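Long-range contacts in inositol polyphosphate multikinase alpha (Arabidopsis thaliana, PDB 4FRF), which phosphorylates inositol phosphates with broad substrate specificity, using two ATP to convert inositol 1,4,5-trisphosphate into inositol 1,3,4,5,6-pentakisphosphate: residues R157-S162 and D173-A177; S84-M90 and F121-E127; S41-V45 and T202-F206; H48-Y52 and Q190-L194; S92-Y96 and C107-D111. All coordinates share one frame; numbering follows the deposited sequence.

Interaction 1: R157-S162 and D173-A177; sequences RKFVSS and DSAFA
Phe176 and Val160 meet through their backbones, the N-H of Phe176 pointing almost straight at the carbonyl O of Val160 (N-H...O angle 168°) where residues 173-177 pass the turn that follows helix 149-158. The same oxygen also receives the CA-H of Ala175. Val160 turns its CB toward the other segment and lays CG2 4.0 Å from Ala177 CB; a compact branched chain suits this buried spot, which Tyr181 also lines. The ring of Phe176 swings back toward the turn because CG stands anti to the carbonyl carbon (chi1 -56°). Its CE1 comes 3.4 Å from Ser161 O, which sits at the ring edge, while CZ touches Ser162 CB at 3.8 Å; His131 meets the ring as well.

The serines are short enough to work close to the main chain. Ser161 OG donates to Arg157 O at 2.7 Å, and this carbonyl takes Val160 N too, the two donors arriving from opposite faces of its plane. Asp173 CB packs 3.3 Å from Ser161 OG. A hydrogen bond between Ser162 OG and Ser174 OG (3.1 Å) is less certain, since the position of Ser174 OG is doubtful. Arg157 and Asp173 cross at about a right angle with NE and OD2 5.0 Å apart, so any attraction is only a diffuse one between opposite charges. This is the connection from helix 149-158 to helix 177-180: a serine side chain satisfies a carbonyl near the end of the first helix, and Phe176 occupies the N-cap position of the second.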
# COMPACT_ATOMS: atom_id res chain seq x y z
N ARG A 157 12.04 18.63 -1.39
CA ARG A 157 12.61 19.41 -2.46
C ARG A 157 13.81 20.20 -1.95
O ARG A 157 14.79 20.41 -2.67
CB ARG A 157 11.57 20.34 -3.07
CG ARG A 157 11.97 20.90 -4.42
CD ARG A 157 11.00 21.96 -4.88
NE ARG A 157 9.63 21.46 -4.85
CZ ARG A 157 9.01 20.97 -5.91
NH1 ARG A 157 9.63 20.91 -7.08
NH2 ARG A 157 7.75 20.54 -5.80
N LYS A 158 13.72 20.65 -0.70
CA LYS A 158 14.86 21.22 -0.03
C LYS A 158 16.00 20.23 -0.11
O LYS A 158 17.12 20.57 -0.51
CB LYS A 158 14.53 21.50 1.43
CG LYS A 158 13.85 22.83 1.70
CD LYS A 158 13.47 22.93 3.17
CE LYS A 158 13.15 24.36 3.58
NZ LYS A 158 12.62 24.41 4.97
N PHE A 159 15.69 18.98 0.21
CA PHE A 159 16.69 17.93 0.30
C PHE A 159 17.58 17.83 -0.95
O PHE A 159 18.67 17.26 -0.90
CB PHE A 159 16.03 16.58 0.59
CG PHE A 159 16.99 15.45 0.72
CD1 PHE A 159 17.71 15.26 1.87
CD2 PHE A 159 17.19 14.56 -0.34
CE1 PHE A 159 18.64 14.23 1.98
CE2 PHE A 159 18.11 13.53 -0.24
CZ PHE A 159 18.83 13.37 0.92
N VAL A 160 17.12 18.39 -2.07
CA VAL A 160 17.88 18.35 -3.31
C VAL A 160 18.17 19.73 -3.87
O VAL A 160 18.23 19.91 -5.09
CB VAL A 160 17.18 17.50 -4.40
CG1 VAL A 160 17.43 16.02 -4.14
CG2 VAL A 160 15.69 17.81 -4.46
N SER A 161 18.36 20.70 -2.99
CA SER A 161 18.71 22.06 -3.41
C SER A 161 20.11 22.46 -2.92
O SER A 161 20.69 21.81 -2.05
CB SER A 161 17.67 23.06 -2.91
OG SER A 161 16.36 22.57 -3.15
N SER A 162 20.65 23.53 -3.49
CA SER A 162 21.90 24.11 -2.98
C SER A 162 21.61 25.23 -1.99
O SER A 162 22.51 25.71 -1.31
CB SER A 162 22.77 24.62 -4.13
OG SER A 162 22.01 25.42 -5.02
N ASP A 173 13.61 27.16 -3.94
CA ASP A 173 14.57 26.04 -3.84
C ASP A 173 15.04 25.58 -5.21
O ASP A 173 14.23 25.45 -6.14
CB ASP A 173 13.93 24.87 -3.09
CG ASP A 173 12.96 25.32 -2.02
OD1 ASP A 173 13.23 26.35 -1.36
OD2 ASP A 173 11.92 24.65 -1.83
N SER A 174 16.32 25.24 -5.33
CA SER A 174 16.88 24.80 -6.61
C SER A 174 16.73 23.28 -6.86
O SER A 174 15.78 22.62 -6.36
CB SER A 174 18.35 25.21 -6.73
OG SER A 174 18.95 25.31 -5.45
N ALA A 175 17.65 22.72 -7.66
CA ALA A 175 17.65 21.28 -7.91
C ALA A 175 19.03 20.64 -8.16
O ALA A 175 19.85 21.15 -8.95
CB ALA A 175 16.68 20.93 -9.04
N PHE A 176 19.32 19.63 -7.34
CA PHE A 176 20.11 18.49 -7.75
C PHE A 176 19.10 17.34 -8.01
O PHE A 176 19.47 16.16 -8.02
CB PHE A 176 21.08 18.06 -6.65
CG PHE A 176 21.99 19.16 -6.18
CD1 PHE A 176 21.89 19.65 -4.88
CD2 PHE A 176 23.01 19.63 -6.99
CE1 PHE A 176 22.75 20.64 -4.42
CE2 PHE A 176 23.90 20.61 -6.53
CZ PHE A 176 23.77 21.11 -5.25
N ALA A 177 17.83 17.72 -8.16
CA ALA A 177 16.74 16.77 -8.31
C ALA A 177 16.97 15.83 -9.47
O ALA A 177 16.80 14.62 -9.36
CB ALA A 177 15.44 17.50 -8.48

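Interaction 2: S84-M90 and F121-E127; sequences SVMDVKM and FRISGFE
Met86 and Phe126 form a non-hydrogen-bonded antiparallel pair on the tightly packed face of the sheet, their CB atoms 3.6 Å apart. Met86 starts extended, CG anti to the backbone N (chi1 178°), and then bends at its last torsion, laying CE 3.7 Å from Ile123 CG2. Cut back to an alanine, this position is likely to leave a gap beside Ile123 CG2 and Phe126 CB, since CG, SD and CE fill it now, under helix 149-158. Farther along, Val88 CG1 touches Phe121 CD2 at 3.8 Å, and Phe258 of helix 249-265 closes over both. Apolar chains suit this buried face.

Midway the pairing is interrupted by a classic beta bulge: Ser124 and Gly125 both face Asp87. Ser124 N donates to Asp87 O at 2.8 Å, Gly125 N reaches that oxygen only weakly, and Gly125 O accepts from Asp87 N. Glycine fits because a CB would crowd Asp87 OD1. Strand 84-90 carries most of the PxxxDxKxG signature of inositol phosphate kinases, which in relatives contributes to the substrate site.

The opposite face, with Val85, Asp87, Lys89 and Glu127, is partly exposed and more loosely filled. Val85 CG1 lies 4.1 Å from Glu127 OE1, and Asp87 OD2 turns to a salt bridge with Arg141. Lys89 sets CD over one face of the Arg122 guanidinium, 4.2 Å above the plane and offset toward its rim; Arg122 has its polar partner in Asp111.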
# COMPACT_ATOMS: atom_id res chain seq x y z
N SER A 84 24.81 14.85 2.09
CA SER A 84 23.49 15.18 2.64
C SER A 84 22.75 13.87 2.83
O SER A 84 22.82 12.99 1.98
CB SER A 84 22.70 16.07 1.68
OG SER A 84 23.35 17.32 1.47
N VAL A 85 22.04 13.75 3.94
CA VAL A 85 21.33 12.51 4.28
C VAL A 85 19.90 12.76 4.80
O VAL A 85 19.63 13.79 5.41
CB VAL A 85 22.15 11.67 5.30
CG1 VAL A 85 22.40 12.46 6.54
CG2 VAL A 85 21.43 10.39 5.65
N MET A 86 18.97 11.84 4.52
CA MET A 86 17.58 11.95 5.04
C MET A 86 16.97 10.62 5.43
O MET A 86 17.07 9.65 4.68
CB MET A 86 16.66 12.66 4.05
CG MET A 86 15.21 12.74 4.54
SD MET A 86 14.00 13.12 3.25
CE MET A 86 13.93 14.90 3.41
N ASP A 87 16.28 10.58 6.56
CA ASP A 87 15.69 9.35 7.02
C ASP A 87 14.17 9.43 7.19
O ASP A 87 13.66 10.20 8.03
CB ASP A 87 16.37 8.83 8.28
CG ASP A 87 15.91 9.55 9.53
OD1 ASP A 87 16.23 10.75 9.69
OD2 ASP A 87 15.26 8.89 10.38
N VAL A 88 13.46 8.61 6.41
CA VAL A 88 12.01 8.61 6.35
C VAL A 88 11.41 7.35 6.96
O VAL A 88 11.82 6.24 6.63
CB VAL A 88 11.56 8.71 4.93
CG1 VAL A 88 10.09 9.08 4.87
CG2 VAL A 88 12.42 9.71 4.21
N LYS A 89 10.43 7.54 7.83
CA LYS A 89 9.70 6.45 8.46
C LYS A 89 8.62 5.94 7.53
O LYS A 89 7.62 6.62 7.29
CB LYS A 89 9.07 6.94 9.75
CG LYS A 89 9.15 5.96 10.89
CD LYS A 89 9.70 6.65 12.14
CE LYS A 89 10.05 5.64 13.22
NZ LYS A 89 10.71 6.29 14.38
N MET A 90 8.85 4.76 6.96
CA MET A 90 7.90 4.16 6.04
C MET A 90 6.79 3.46 6.76
O MET A 90 7.03 2.67 7.68
CB MET A 90 8.61 3.18 5.13
CG MET A 90 9.37 3.86 4.05
SD MET A 90 8.21 4.57 2.88
CE MET A 90 9.23 5.83 2.13
N PHE A 121 3.96 7.92 4.81
CA PHE A 121 5.30 8.02 5.38
C PHE A 121 5.53 9.27 6.24
O PHE A 121 4.60 10.05 6.47
CB PHE A 121 6.30 8.02 4.26
CG PHE A 121 6.11 9.15 3.30
CD1 PHE A 121 5.25 9.03 2.22
CD2 PHE A 121 6.83 10.33 3.46
CE1 PHE A 121 5.09 10.07 1.31
CE2 PHE A 121 6.70 11.37 2.56
CZ PHE A 121 5.82 11.24 1.47
N ARG A 122 6.79 9.50 6.64
CA ARG A 122 7.11 10.55 7.61
C ARG A 122 8.62 10.91 7.62
O ARG A 122 9.44 10.16 8.16
CB ARG A 122 6.71 10.10 9.01
CG ARG A 122 6.42 11.23 9.97
CD ARG A 122 6.58 10.81 11.45
NE ARG A 122 6.15 9.44 11.71
CZ ARG A 122 5.99 8.92 12.94
NH1 ARG A 122 6.22 9.66 14.01
NH2 ARG A 122 5.61 7.67 13.09
N ILE A 123 8.96 12.08 7.08
CA ILE A 123 10.34 12.56 7.15
C ILE A 123 10.74 12.78 8.61
O ILE A 123 10.11 13.56 9.33
CB ILE A 123 10.51 13.85 6.37
CG1 ILE A 123 10.19 13.61 4.91
CG2 ILE A 123 11.90 14.34 6.50
CD1 ILE A 123 10.04 14.86 4.13
N SER A 124 11.75 12.03 9.06
CA SER A 124 12.10 11.96 10.49
C SER A 124 13.26 12.87 10.79
O SER A 124 13.53 13.23 11.94
CB SER A 124 12.48 10.53 10.88
OG SER A 124 11.34 9.71 11.06
N GLY A 125 14.01 13.18 9.74
CA GLY A 125 15.15 14.00 9.86
C GLY A 125 15.93 14.00 8.58
O GLY A 125 15.79 13.08 7.76
N PHE A 126 16.71 15.05 8.39
CA PHE A 126 17.65 15.14 7.31
C PHE A 126 18.74 16.08 7.73
O PHE A 126 18.63 16.72 8.77
CB PHE A 126 16.97 15.67 6.05
CG PHE A 126 16.44 17.08 6.17
CD1 PHE A 126 17.20 18.15 5.78
CD2 PHE A 126 15.14 17.31 6.59
CE1 PHE A 126 16.70 19.43 5.85
CE2 PHE A 126 14.65 18.60 6.67
CZ PHE A 126 15.44 19.66 6.30
N GLU A 127 19.83 16.08 6.96
CA GLU A 127 20.94 17.02 7.12
C GLU A 127 21.50 17.36 5.73
O GLU A 127 21.78 16.47 4.93
CB GLU A 127 22.03 16.43 8.00
CG GLU A 127 23.31 17.27 8.05
CD GLU A 127 24.45 16.56 8.77
OE1 GLU A 127 24.54 15.32 8.60
OE2 GLU A 127 25.25 17.24 9.48

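Interaction 3: S41-V45 and T202-F206; sequences SNTEV and TLYHF
Asn42 and Tyr204 supply the polar link, their side chains coming from opposite directions. Asn42 ND2 donates to Tyr204 OH in a weak hydrogen bond, 3.4 Å long and bent to 138°, with the amide plane turned 52° from the ring. The phenol has a stronger partner in Ser38 OG, so the amide is a secondary companion. The other end of the amide is used locally: Asn42 OD1 accepts from Glu44 N, two residues on, which makes an Asx turn. With CG anti to the backbone N (chi1 176°), the amide can serve this turn through its oxygen and the tyrosine through its nitrogen, a division of labour that suits asparagine.

The apolar contact centres on one methyl group. Leu203 CD1 lies 4.1 Å from Val45 CG2 and 4.2 Å from Glu44 CB, so the leucine is set against aliphatic parts of the turn. The same methyl also lies beside the Asn42 amide nitrogen. Trp197 of helix 187-200 backs Val45.

As for aromatic contacts, the tyrosine ring meets Phe35 edge-to-face, while within its own segment Tyr204 is braced by its CB lying over the Phe206 ring. The loop between helices 32-41 and 47-50 is thereby joined to the short strand 204-205. With one weak hydrogen bond and a few methyl contacts, the contact probably owes its definition less to cross-links than to the Asx turn that shapes one side.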
# COMPACT_ATOMS: atom_id res chain seq x y z
N SER A 41 21.77 -14.46 5.10
CA SER A 41 21.88 -15.79 4.53
C SER A 41 20.73 -16.10 3.56
O SER A 41 20.97 -16.52 2.43
CB SER A 41 21.96 -16.85 5.64
OG SER A 41 20.68 -17.09 6.21
N ASN A 42 19.49 -15.86 4.00
CA ASN A 42 18.29 -16.22 3.23
C ASN A 42 18.48 -16.10 1.71
O ASN A 42 18.69 -15.01 1.17
CB ASN A 42 17.06 -15.43 3.69
CG ASN A 42 15.82 -15.72 2.85
OD1 ASN A 42 15.90 -15.95 1.64
ND2 ASN A 42 14.66 -15.68 3.49
N THR A 43 18.31 -17.24 1.04
CA THR A 43 18.63 -17.35 -0.38
C THR A 43 17.44 -17.08 -1.30
O THR A 43 17.56 -17.19 -2.52
CB THR A 43 19.22 -18.74 -0.71
OG1 THR A 43 19.51 -18.83 -2.11
CG2 THR A 43 18.23 -19.85 -0.31
N GLU A 44 16.31 -16.71 -0.72
CA GLU A 44 15.12 -16.46 -1.53
C GLU A 44 14.99 -14.98 -1.92
O GLU A 44 14.08 -14.60 -2.66
CB GLU A 44 13.87 -16.93 -0.78
CG GLU A 44 12.83 -17.60 -1.68
CD GLU A 44 11.98 -18.61 -0.91
OE1 GLU A 44 10.76 -18.66 -1.17
OE2 GLU A 44 12.52 -19.33 -0.04
N VAL A 45 15.91 -14.16 -1.42
CA VAL A 45 15.96 -12.74 -1.75
C VAL A 45 16.84 -12.53 -2.98
O VAL A 45 18.02 -12.78 -2.94
CB VAL A 45 16.59 -11.94 -0.57
CG1 VAL A 45 16.36 -10.45 -0.75
CG2 VAL A 45 16.06 -12.42 0.77
N THR A 202 6.99 -12.13 0.56
CA THR A 202 6.23 -12.36 1.79
C THR A 202 7.10 -12.92 2.91
O THR A 202 6.59 -13.52 3.85
CB THR A 202 5.03 -13.33 1.58
OG1 THR A 202 5.51 -14.66 1.39
CG2 THR A 202 4.20 -12.92 0.37
N LEU A 203 8.41 -12.68 2.84
CA LEU A 203 9.34 -13.24 3.81
C LEU A 203 9.35 -12.44 5.10
O LEU A 203 9.28 -13.00 6.21
CB LEU A 203 10.74 -13.31 3.21
CG LEU A 203 10.85 -14.02 1.86
CD1 LEU A 203 12.12 -13.62 1.09
CD2 LEU A 203 10.77 -15.53 2.05
N TYR A 204 9.46 -11.12 4.98
CA TYR A 204 9.55 -10.28 6.17
C TYR A 204 8.49 -9.19 6.13
O TYR A 204 8.07 -8.74 5.05
CB TYR A 204 10.95 -9.66 6.29
CG TYR A 204 12.07 -10.67 6.23
CD1 TYR A 204 12.50 -11.32 7.38
CD2 TYR A 204 12.69 -10.99 5.03
CE1 TYR A 204 13.52 -12.26 7.34
CE2 TYR A 204 13.71 -11.93 4.98
CZ TYR A 204 14.12 -12.56 6.13
OH TYR A 204 15.13 -13.49 6.09
N HIS A 205 7.99 -8.84 7.32
CA HIS A 205 7.22 -7.62 7.53
C HIS A 205 8.09 -6.61 8.24
O HIS A 205 8.48 -6.81 9.41
CB HIS A 205 5.98 -7.89 8.36
CG HIS A 205 4.89 -8.59 7.61
ND1 HIS A 205 3.85 -9.24 8.25
CD2 HIS A 205 4.68 -8.74 6.28
CE1 HIS A 205 3.04 -9.76 7.34
NE2 HIS A 205 3.52 -9.47 6.14
N PHE A 206 8.37 -5.50 7.56
CA PHE A 206 9.29 -4.52 8.08
C PHE A 206 8.64 -3.51 9.04
O PHE A 206 8.61 -2.32 8.76
CB PHE A 206 10.00 -3.81 6.93
CG PHE A 206 10.98 -4.69 6.21
CD1 PHE A 206 12.27 -4.90 6.74
CD2 PHE A 206 10.62 -5.36 5.06
CE1 PHE A 206 13.19 -5.72 6.08
CE2 PHE A 206 11.52 -6.19 4.40
CZ PHE A 206 12.81 -6.36 4.91

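Interaction 4: H48-Y52 and Q190-L194; sequences HIHRY and QLLEL
Tyr52 reaches across to helix 187-200, meeting Leu194 first and then Gln190 and Glu193. From CB the ring leaves anti to the carbonyl carbon (chi1 -70°), which sends it toward the helix. CD2 lies 4.1 Å from Leu194 CG, with Tyr52 CG close by, in a CH-pi contact 16° off the ring normal; CD1 meets Leu194 CD1. Arg51 CG covers the opposite face.

Gln190, Glu193 and Leu194 share one side of the helix by their i, i+3, i+4 spacing, and the loop that follows helix 47-50 docks there, beside the edge strand 231-235, where Tyr52 and Leu234 share a backbone bond.

Next, CE1 passes 3.6 Å from Gln190 CB, whose amide bonds instead to His185, Pro230 and Val232. CE2 comes 3.4 Å from Glu193 OE1, and CZ is nearly as close. At the tip, OH donates to that oxygen at 2.7 Å, on its anti side and 35° out of the carboxylate plane, and also lies 3.2 Å from Gln190 CA, with CB beside it. Tyrosine thus offers an apolar face to leucine and a donor to glutamate. Glu193 OE2 faces the edge of the His48 ring, 3.8 Å from CD2, and Arg51 NH1 stays 4.1 Å from OE1, beyond salt-bridge range.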
# COMPACT_ATOMS: atom_id res chain seq x y z
N HIS A 48 19.97 -8.55 -6.35
CA HIS A 48 19.98 -7.13 -6.64
C HIS A 48 19.18 -6.36 -5.59
O HIS A 48 19.13 -5.13 -5.64
CB HIS A 48 19.45 -6.86 -8.05
CG HIS A 48 17.97 -6.97 -8.17
ND1 HIS A 48 17.26 -8.03 -7.64
CD2 HIS A 48 17.05 -6.15 -8.74
CE1 HIS A 48 15.97 -7.85 -7.87
NE2 HIS A 48 15.82 -6.72 -8.55
N ILE A 49 18.61 -7.07 -4.63
CA ILE A 49 17.86 -6.44 -3.55
C ILE A 49 18.74 -6.29 -2.31
O ILE A 49 18.60 -5.34 -1.55
CB ILE A 49 16.57 -7.25 -3.19
CG1 ILE A 49 15.54 -7.12 -4.32
CG2 ILE A 49 15.96 -6.79 -1.87
CD1 ILE A 49 15.23 -5.71 -4.70
N HIS A 50 19.66 -7.24 -2.13
CA HIS A 50 20.56 -7.24 -0.98
C HIS A 50 21.28 -5.88 -0.86
O HIS A 50 21.52 -5.38 0.25
CB HIS A 50 21.59 -8.37 -1.12
CG HIS A 50 21.09 -9.70 -0.65
ND1 HIS A 50 21.30 -10.15 0.64
CD2 HIS A 50 20.47 -10.71 -1.31
CE1 HIS A 50 20.78 -11.37 0.76
NE2 HIS A 50 20.27 -11.72 -0.41
N ARG A 51 21.56 -5.26 -2.00
CA ARG A 51 22.27 -3.99 -2.03
C ARG A 51 21.48 -2.83 -1.41
O ARG A 51 21.91 -1.69 -1.49
CB ARG A 51 22.65 -3.64 -3.46
CG ARG A 51 21.52 -2.98 -4.23
CD ARG A 51 21.93 -2.63 -5.65
NE ARG A 51 22.51 -1.29 -5.75
CZ ARG A 51 21.80 -0.18 -5.99
NH1 ARG A 51 20.49 -0.26 -6.13
NH2 ARG A 51 22.40 0.99 -6.08
N TYR A 52 20.30 -3.10 -0.88
CA TYR A 52 19.51 -2.05 -0.23
C TYR A 52 19.50 -2.25 1.27
O TYR A 52 18.61 -1.76 1.96
CB TYR A 52 18.08 -2.02 -0.77
CG TYR A 52 17.98 -1.53 -2.20
CD1 TYR A 52 18.26 -0.20 -2.51
CD2 TYR A 52 17.61 -2.38 -3.22
CE1 TYR A 52 18.19 0.26 -3.81
CE2 TYR A 52 17.54 -1.93 -4.54
CZ TYR A 52 17.84 -0.61 -4.82
OH TYR A 52 17.80 -0.16 -6.12
N GLN A 190 15.88 3.28 -7.94
CA GLN A 190 16.13 2.45 -6.77
C GLN A 190 14.83 2.20 -6.01
O GLN A 190 14.48 1.06 -5.73
CB GLN A 190 17.22 3.07 -5.87
CG GLN A 190 18.60 3.06 -6.50
CD GLN A 190 19.67 3.81 -5.69
OE1 GLN A 190 19.73 3.72 -4.45
NE2 GLN A 190 20.56 4.51 -6.39
N LEU A 191 14.08 3.26 -5.72
CA LEU A 191 12.82 3.10 -4.99
C LEU A 191 11.86 2.16 -5.74
O LEU A 191 11.15 1.35 -5.13
CB LEU A 191 12.16 4.45 -4.76
CG LEU A 191 12.76 5.29 -3.64
CD1 LEU A 191 11.93 6.57 -3.42
CD2 LEU A 191 12.82 4.49 -2.36
N LEU A 192 11.89 2.25 -7.07
CA LEU A 192 11.07 1.41 -7.92
C LEU A 192 11.42 -0.06 -7.80
O LEU A 192 10.52 -0.91 -7.63
CB LEU A 192 11.16 1.86 -9.36
CG LEU A 192 10.32 3.10 -9.64
CD1 LEU A 192 10.55 3.59 -11.05
CD2 LEU A 192 8.80 2.91 -9.34
N GLU A 193 12.71 -0.38 -7.88
CA GLU A 193 13.16 -1.76 -7.68
C GLU A 193 12.63 -2.35 -6.38
O GLU A 193 12.17 -3.50 -6.35
CB GLU A 193 14.66 -1.84 -7.69
CG GLU A 193 15.24 -1.94 -9.08
CD GLU A 193 16.70 -2.25 -9.06
OE1 GLU A 193 17.32 -2.12 -7.97
OE2 GLU A 193 17.23 -2.59 -10.12
N LEU A 194 12.70 -1.58 -5.30
CA LEU A 194 12.18 -2.01 -4.01
C LEU A 194 10.67 -2.23 -4.07
O LEU A 194 10.14 -3.15 -3.43
CB LEU A 194 12.50 -0.96 -2.95
CG LEU A 194 13.84 -1.02 -2.25
CD1 LEU A 194 14.23 0.36 -1.81
CD2 LEU A 194 13.77 -1.95 -1.06

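Interaction 5: S92-Y96 and C107-D111; sequences SRTWY and CLKKD
Thr94 and Asp111 join the loop after strand 83-90 to the last turn of helix 101-111 by a pair of hydrogen bonds to one carboxylate. The helix belongs to the insertion between two sheet strands that, in relatives of the inositol phosphate kinase family, borders the substrate site. Asp111 OD1 accepts from Thr94 N at 2.8 Å and OD2 from Thr94 OG1 at 2.9 Å, each through its syn lone pair, so the carboxylate is fixed against rotation. Threonine suits the place because it adds a hydroxyl donor to the backbone N-H and a methyl for Cys107; with OG1 beside the backbone N (chi1 -82°), both donors face one carboxylate. The other branch, CG2, is thereby turned to Cys107, 3.5 Å from SG, where the methyl packs against the sulfur.

Asp111 OD2 also forms a salt bridge with Arg122. With an alanine here, the N-H and hydroxyl of Thr94 would probably lose their shared acceptor and the Arg122 guanidinium its counter-charge.

Trp95, with CG between its backbone N and carbonyl carbon (chi1 42°), has its indole set beside the helix, CD1 4.0 Å from Leu108 N and near Asp111 OD1. The indole turns an edge to Cys107 CB and meets Leu108 N obliquely. Leu108 itself packs on Leu108 of the second subunit. Arg93 runs extended across the indole and pairs through NH2 with a bound sulfate, probably from the crystallisation liquor. Its CD sits 3.5 Å above the centre of the Trp95 ring, while NE donates to Trp95 O from above the carbonyl plane, at 3.1 Å.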
# COMPACT_ATOMS: atom_id res chain seq x y z
N SER A 92 2.09 3.46 6.42
CA SER A 92 0.74 4.01 6.60
C SER A 92 0.33 4.04 8.09
O SER A 92 -0.44 4.90 8.51
CB SER A 92 -0.26 3.19 5.78
OG SER A 92 -1.53 3.83 5.68
N ARG A 93 0.84 3.09 8.86
CA ARG A 93 0.83 3.16 10.32
C ARG A 93 2.21 2.76 10.83
O ARG A 93 3.00 2.18 10.09
CB ARG A 93 -0.21 2.21 10.90
CG ARG A 93 0.03 0.76 10.52
CD ARG A 93 -0.61 -0.21 11.48
NE ARG A 93 -0.18 -1.58 11.19
CZ ARG A 93 -0.72 -2.36 10.26
NH1 ARG A 93 -1.76 -1.94 9.53
NH2 ARG A 93 -0.23 -3.57 10.05
N THR A 94 2.46 3.00 12.10
CA THR A 94 3.76 2.70 12.67
C THR A 94 3.74 1.38 13.45
O THR A 94 4.71 0.61 13.41
CB THR A 94 4.25 3.84 13.58
OG1 THR A 94 4.84 4.86 12.77
CG2 THR A 94 5.26 3.34 14.59
N TRP A 95 2.65 1.13 14.16
CA TRP A 95 2.52 -0.04 15.01
C TRP A 95 2.26 -1.30 14.18
O TRP A 95 2.39 -1.29 12.96
CB TRP A 95 1.40 0.16 16.03
CG TRP A 95 0.18 0.80 15.45
CD1 TRP A 95 0.02 2.12 15.13
CD2 TRP A 95 -1.04 0.15 15.08
NE1 TRP A 95 -1.22 2.33 14.58
CE2 TRP A 95 -1.90 1.14 14.55
CE3 TRP A 95 -1.51 -1.17 15.16
CZ2 TRP A 95 -3.19 0.85 14.10
CZ3 TRP A 95 -2.78 -1.46 14.70
CH2 TRP A 95 -3.61 -0.45 14.18
N TYR A 96 1.93 -2.39 14.88
CA TYR A 96 1.59 -3.66 14.24
C TYR A 96 0.81 -4.54 15.22
O TYR A 96 0.96 -4.41 16.43
CB TYR A 96 2.85 -4.38 13.74
CG TYR A 96 3.98 -4.51 14.77
CD1 TYR A 96 4.94 -3.51 14.91
CD2 TYR A 96 4.10 -5.65 15.56
CE1 TYR A 96 5.97 -3.63 15.83
CE2 TYR A 96 5.14 -5.79 16.46
CZ TYR A 96 6.07 -4.78 16.60
OH TYR A 96 7.10 -4.91 17.51
N CYS A 107 2.49 4.23 19.71
CA CYS A 107 2.64 4.61 18.30
C CYS A 107 1.37 5.25 17.72
O CYS A 107 1.46 6.13 16.86
CB CYS A 107 3.05 3.40 17.45
SG CYS A 107 4.60 2.61 17.94
N LEU A 108 0.21 4.77 18.14
CA LEU A 108 -1.06 5.26 17.62
C LEU A 108 -1.18 6.76 17.84
O LEU A 108 -1.57 7.50 16.93
CB LEU A 108 -2.24 4.53 18.25
CG LEU A 108 -3.66 4.85 17.76
CD1 LEU A 108 -4.46 3.58 17.58
CD2 LEU A 108 -4.37 5.81 18.71
N LYS A 109 -0.82 7.22 19.03
CA LYS A 109 -0.80 8.64 19.32
C LYS A 109 0.28 9.34 18.49
O LYS A 109 -0.00 10.30 17.77
CB LYS A 109 -0.57 8.90 20.81
CG LYS A 109 -1.34 10.11 21.36
CD LYS A 109 -1.51 10.01 22.87
CE LYS A 109 -2.70 10.83 23.34
NZ LYS A 109 -3.09 10.48 24.73
N LYS A 110 1.51 8.80 18.54
CA LYS A 110 2.64 9.31 17.76
C LYS A 110 2.32 9.53 16.27
O LYS A 110 2.87 10.44 15.64
CB LYS A 110 3.85 8.38 17.89
CG LYS A 110 5.00 8.93 18.73
CD LYS A 110 6.08 7.88 18.95
CE LYS A 110 7.22 8.45 19.78
NZ LYS A 110 8.03 7.37 20.42
N ASP A 111 1.48 8.67 15.71
CA ASP A 111 1.14 8.75 14.29
C ASP A 111 0.17 9.89 14.01
O ASP A 111 0.25 10.54 12.96
CB ASP A 111 0.54 7.43 13.81
CG ASP A 111 1.58 6.35 13.62
OD1 ASP A 111 1.20 5.20 13.29
OD2 ASP A 111 2.78 6.64 13.78

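Interaction 2 lies at the heart of the chain, about 6 Å from its centre, in the five-stranded antiparallel sheet. Interactions 1 and 5 touch it from different sides, through Phe159 packing on Met86 and through Arg122 respectively, although the centres of 1 and 5 are about 30 Å apart. Along the chain, interaction 5 is nested inside the loop closed by interaction 2, and interaction 1 follows. All three lie within the loops closed by interactions 3 and 4, which bring the N-terminal region to helix 187-200 and strand 204-205. Interactions 3 and 4, with centres about 13 Å apart, touch at His50, so the early helices are joined to the later part of the kinase.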